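Local coordinates for C protein alpha-antigen (Streptococcus agalactiae, PDB 1YWM), which is a cell-wall-anchored surface protein that may play a role in both virulence and immunity, the present chain being its N-terminal domain, at residues Asp128-Glu131 with Glu132-Asn136; Lys166-Thr169 with Asp170-Lys174. One frame throughout, in Å; residues are numbered along the deposited sequence.

Both contacts belong to the antiparallel three-helix bundle that follows the fibronectin-like beta sandwich in this N-terminal domain. Interaction 1 is about two and a half turns of helix 124-137, and interaction 2 is the start of helix 168-182, where the chain comes back beside the sandwich. Their centres lie about 18 Å apart and their nearest atoms about 6 Å, without touching. The helices themselves do meet: Lys129, Ile130 and Val133 rest on Val178 of helix 168-182, while Ile171 and Lys174 reach Leu126 of helix 124-137. Helix 144-163 is shared as well, offering Asp155 to Arg134 and Asp160 to Lys166. Neither contact includes residues of the sandwich's dithiol pocket (Thr66, Phe97, Glu99).

Interaction 1. Residues Asp128-Glu131 with Glu132-Asn136; sequences DKIE and EVRTN
Ile130 and Arg134, one helical turn apart, lie side by side and point the same way, with CG2 of Ile130 3.7 Å from NH1 of Arg134. Ile130 and Val133 form the buried side of this turn of helix 124-137, fitting against Val178 of helix 168-182 and, on helix 144-163, against Ile157, Val150 and Leu154. Val133 holds CG2 beside its backbone N, 3.4 Å from Lys129 O, and the same methyl meets Lys129 NZ at 3.6 Å. Bends at chi2 (63°) and chi4 (52°) curl the lysine chain round to this methyl, and its ammonium is hydrogen-bonded to Asn179 of helix 168-182 and to a glycerol probably from the crystallisation liquor.

The opposite character prevails at Glu131 and Glu132, both exposed. Glu131 runs alongside Arg134, and its OE1 stands at the edge of the guanidinium, close to its plane, with the carboxylate turned only 19° from it. Even so, the salt bridge is weak: Glu131 OE1 lies 3.5 Å from Arg134 NE, and the stronger partner of the arginine is Asp155 of helix 144-163. Glu132 passes its CG 3.2 Å from Asp128 O, is extended beyond CG and crosses Lys129 at about a right angle. OE2 of Glu132 meets the aliphatic CD of Lys129 at 3.7 Å, whereas Lys129 NZ stays 5.4 Å from it.

Regular i to i+4 backbone bonds run beneath both sides, among them Arg134 N to Ile130 O at 2.9 Å. Arg134 therefore joins two surroundings: its guanidinium ties helix 124-137 to helix 144-163 through Asp155, and the loosely held Glu131 probably adds a modest electrostatic contribution from the solvent side.

Interaction 2. Residues Lys166-Thr169 with Asp170-Lys174; sequences KTQT and DIDSK
A water gripped by three groups joins Lys166 to Asp170 and Lys174: it donates to Asp170 OD1 at 2.6 Å and accepts from Lys166 NZ and Lys174 NZ, each at 2.8 Å. Lys174 also makes a weak salt bridge to Asp170 OD2. Lys166 lays CB and CG against CD1 of Ile171, the two side chains crossing at about a right angle, and Lys166 CD passes 3.3 Å from Asp170 OD1.

Thr167 is the N-cap of helix 168-182. Its OG1 sits between the backbone N and the carbonyl carbon (chi1 61°), where it accepts from Asp170 N at 3.2 Å, and its carbonyl receives Ile171 N. Asp170 O accepts from Lys174 N and from Ser173 OG, the hydroxyl arriving well off the carbonyl axis (C=O...O angle 122°).

Behind this polar side, Ile171 packs on Tyr121, Leu126 and Ile161, and Gln168 bonds through OE1 to Asp122 N, just after strand 113-121, tying the helix start to the end of that strand. With Lys166 also paired to Asp160 of helix 144-163, the two lysines converge on acidic groups and the water relays both to Asp170, probably a favourable electrostatic arrangement.

Interaction 1. Residues Asp128-Glu131 with Glu132-Asn136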
# COMPACT_ATOMS: atom_id res chain seq x y z
N ASP A 128 10.50 -0.09 8.70
CA ASP A 128 11.65 0.22 9.54
C ASP A 128 11.72 -0.74 10.71
O ASP A 128 12.79 -1.26 11.02
CB ASP A 128 11.53 1.63 10.13
CG ASP A 128 11.84 2.70 9.13
OD1 ASP A 128 12.41 2.38 8.06
OD2 ASP A 128 11.56 3.90 9.34
N LYS A 129 10.59 -0.95 11.37
CA LYS A 129 10.53 -1.89 12.49
C LYS A 129 10.96 -3.30 12.07
O LYS A 129 11.71 -3.99 12.79
CB LYS A 129 9.12 -1.93 13.11
CG LYS A 129 9.04 -2.65 14.44
CD LYS A 129 9.91 -1.92 15.50
CE LYS A 129 9.66 -2.43 16.91
NZ LYS A 129 9.78 -3.92 17.02
N ILE A 130 10.46 -3.75 10.93
CA ILE A 130 10.85 -5.04 10.43
C ILE A 130 12.36 -5.14 10.23
O ILE A 130 12.96 -6.16 10.60
CB ILE A 130 10.10 -5.39 9.11
CG1 ILE A 130 8.63 -5.73 9.39
CG2 ILE A 130 10.83 -6.58 8.41
CD1 ILE A 130 7.75 -5.78 8.08
N GLU A 131 12.98 -4.10 9.67
CA GLU A 131 14.44 -4.14 9.43
C GLU A 131 15.20 -4.11 10.75
O GLU A 131 16.25 -4.75 10.87
CB GLU A 131 14.91 -2.98 8.52
CG GLU A 131 14.46 -3.13 7.05
CD GLU A 131 14.72 -4.52 6.47
OE1 GLU A 131 13.76 -5.17 5.94
OE2 GLU A 131 15.90 -4.97 6.57
N GLU A 132 14.67 -3.40 11.74
CA GLU A 132 15.32 -3.36 13.06
C GLU A 132 15.30 -4.73 13.75
O GLU A 132 16.33 -5.17 14.32
CB GLU A 132 14.67 -2.29 13.94
CG GLU A 132 14.88 -0.88 13.36
CD GLU A 132 13.96 0.16 13.97
OE1 GLU A 132 14.14 1.35 13.65
OE2 GLU A 132 13.04 -0.19 14.76
N VAL A 133 14.17 -5.43 13.66
CA VAL A 133 14.07 -6.78 14.26
C VAL A 133 14.94 -7.76 13.47
O VAL A 133 15.58 -8.63 14.05
CB VAL A 133 12.61 -7.27 14.37
CG1 VAL A 133 12.52 -8.71 14.92
CG2 VAL A 133 11.78 -6.29 15.23
N ARG A 134 14.95 -7.63 12.15
CA ARG A 134 15.80 -8.46 11.32
C ARG A 134 17.27 -8.31 11.75
O ARG A 134 18.01 -9.31 11.90
CB ARG A 134 15.67 -8.00 9.85
CG ARG A 134 16.13 -8.99 8.82
CD ARG A 134 15.88 -8.53 7.35
NE ARG A 134 14.45 -8.40 7.00
CZ ARG A 134 13.65 -9.44 6.69
NH1 ARG A 134 12.36 -9.27 6.35
NH2 ARG A 134 14.15 -10.66 6.71
N THR A 135 17.69 -7.06 11.93
CA THR A 135 19.09 -6.78 12.28
C THR A 135 19.39 -7.41 13.65
O THR A 135 20.40 -8.08 13.83
CB THR A 135 19.33 -5.25 12.31
OG1 THR A 135 19.31 -4.75 10.97
CG2 THR A 135 20.76 -4.95 12.77
N ASN A 136 18.50 -7.18 14.59
CA ASN A 136 18.62 -7.79 15.91
C ASN A 136 18.70 -9.32 15.83
O ASN A 136 19.61 -9.95 16.41
CB ASN A 136 17.45 -7.34 16.78
CG ASN A 136 17.56 -7.83 18.22
OD1 ASN A 136 18.64 -8.19 18.68
ND2 ASN A 136 16.45 -7.80 18.93

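Interaction 2. Residues Lys166-Thr169 with Asp170-Lys174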
# COMPACT_ATOMS: atom_id res chain seq x y z
N LYS A 166 -3.35 -2.49 2.20
CA LYS A 166 -3.83 -2.55 3.57
C LYS A 166 -4.53 -1.25 3.99
O LYS A 166 -4.35 -0.22 3.35
CB LYS A 166 -2.63 -2.81 4.51
CG LYS A 166 -1.80 -4.05 4.16
CD LYS A 166 -2.63 -5.34 4.40
CE LYS A 166 -1.95 -6.56 3.78
NZ LYS A 166 -2.77 -7.84 3.79
N THR A 167 -5.29 -1.30 5.07
CA THR A 167 -5.62 -0.06 5.80
C THR A 167 -4.53 0.26 6.82
O THR A 167 -3.75 -0.63 7.22
CB THR A 167 -6.92 -0.21 6.57
OG1 THR A 167 -6.76 -1.27 7.52
CG2 THR A 167 -8.05 -0.65 5.67
N GLN A 168 -4.49 1.52 7.28
CA GLN A 168 -3.54 1.88 8.36
C GLN A 168 -3.76 1.11 9.67
O GLN A 168 -2.80 0.81 10.42
CB GLN A 168 -3.62 3.37 8.63
CG GLN A 168 -2.44 3.92 9.37
CD GLN A 168 -1.13 3.77 8.58
OE1 GLN A 168 -1.12 3.92 7.37
NE2 GLN A 168 -0.04 3.48 9.28
N THR A 169 -5.02 0.81 9.97
CA THR A 169 -5.33 -0.04 11.12
C THR A 169 -4.63 -1.38 11.00
O THR A 169 -4.03 -1.89 11.98
CB THR A 169 -6.85 -0.27 11.22
OG1 THR A 169 -7.50 0.97 11.56
CG2 THR A 169 -7.14 -1.18 12.42
N ASP A 170 -4.70 -1.97 9.81
CA ASP A 170 -4.02 -3.24 9.57
C ASP A 170 -2.49 -3.09 9.71
O ASP A 170 -1.86 -3.90 10.36
CB ASP A 170 -4.41 -3.86 8.24
CG ASP A 170 -4.24 -5.38 8.23
OD1 ASP A 170 -4.34 -5.99 7.14
OD2 ASP A 170 -4.02 -6.07 9.24
N ILE A 171 -1.91 -2.06 9.08
CA ILE A 171 -0.49 -1.75 9.29
C ILE A 171 -0.11 -1.69 10.78
O ILE A 171 0.83 -2.38 11.23
CB ILE A 171 -0.11 -0.45 8.53
CG1 ILE A 171 -0.28 -0.63 7.00
CG2 ILE A 171 1.26 0.10 8.98
CD1 ILE A 171 0.58 -1.73 6.29
N ASP A 172 -0.86 -0.91 11.56
CA ASP A 172 -0.56 -0.76 12.98
C ASP A 172 -0.65 -2.10 13.72
O ASP A 172 0.15 -2.37 14.62
CB ASP A 172 -1.46 0.30 13.63
CG ASP A 172 -1.18 1.72 13.12
OD1 ASP A 172 -0.15 1.95 12.44
OD2 ASP A 172 -1.96 2.66 13.34
N SER A 173 -1.59 -2.95 13.34
CA SER A 173 -1.68 -4.27 13.95
C SER A 173 -0.45 -5.15 13.60
O SER A 173 0.03 -5.95 14.44
CB SER A 173 -3.01 -4.95 13.62
OG SER A 173 -3.03 -5.47 12.30
N LYS A 174 0.09 -4.97 12.40
CA LYS A 174 1.28 -5.74 12.00
C LYS A 174 2.53 -5.25 12.76
O LYS A 174 3.47 -6.00 12.97
CB LYS A 174 1.48 -5.68 10.46
CG LYS A 174 0.46 -6.49 9.69
CD LYS A 174 0.58 -6.18 8.22
CE LYS A 174 -0.29 -7.06 7.31
NZ LYS A 174 -1.36 -7.88 7.94
O HOH W 1 -3.68 -8.43 6.40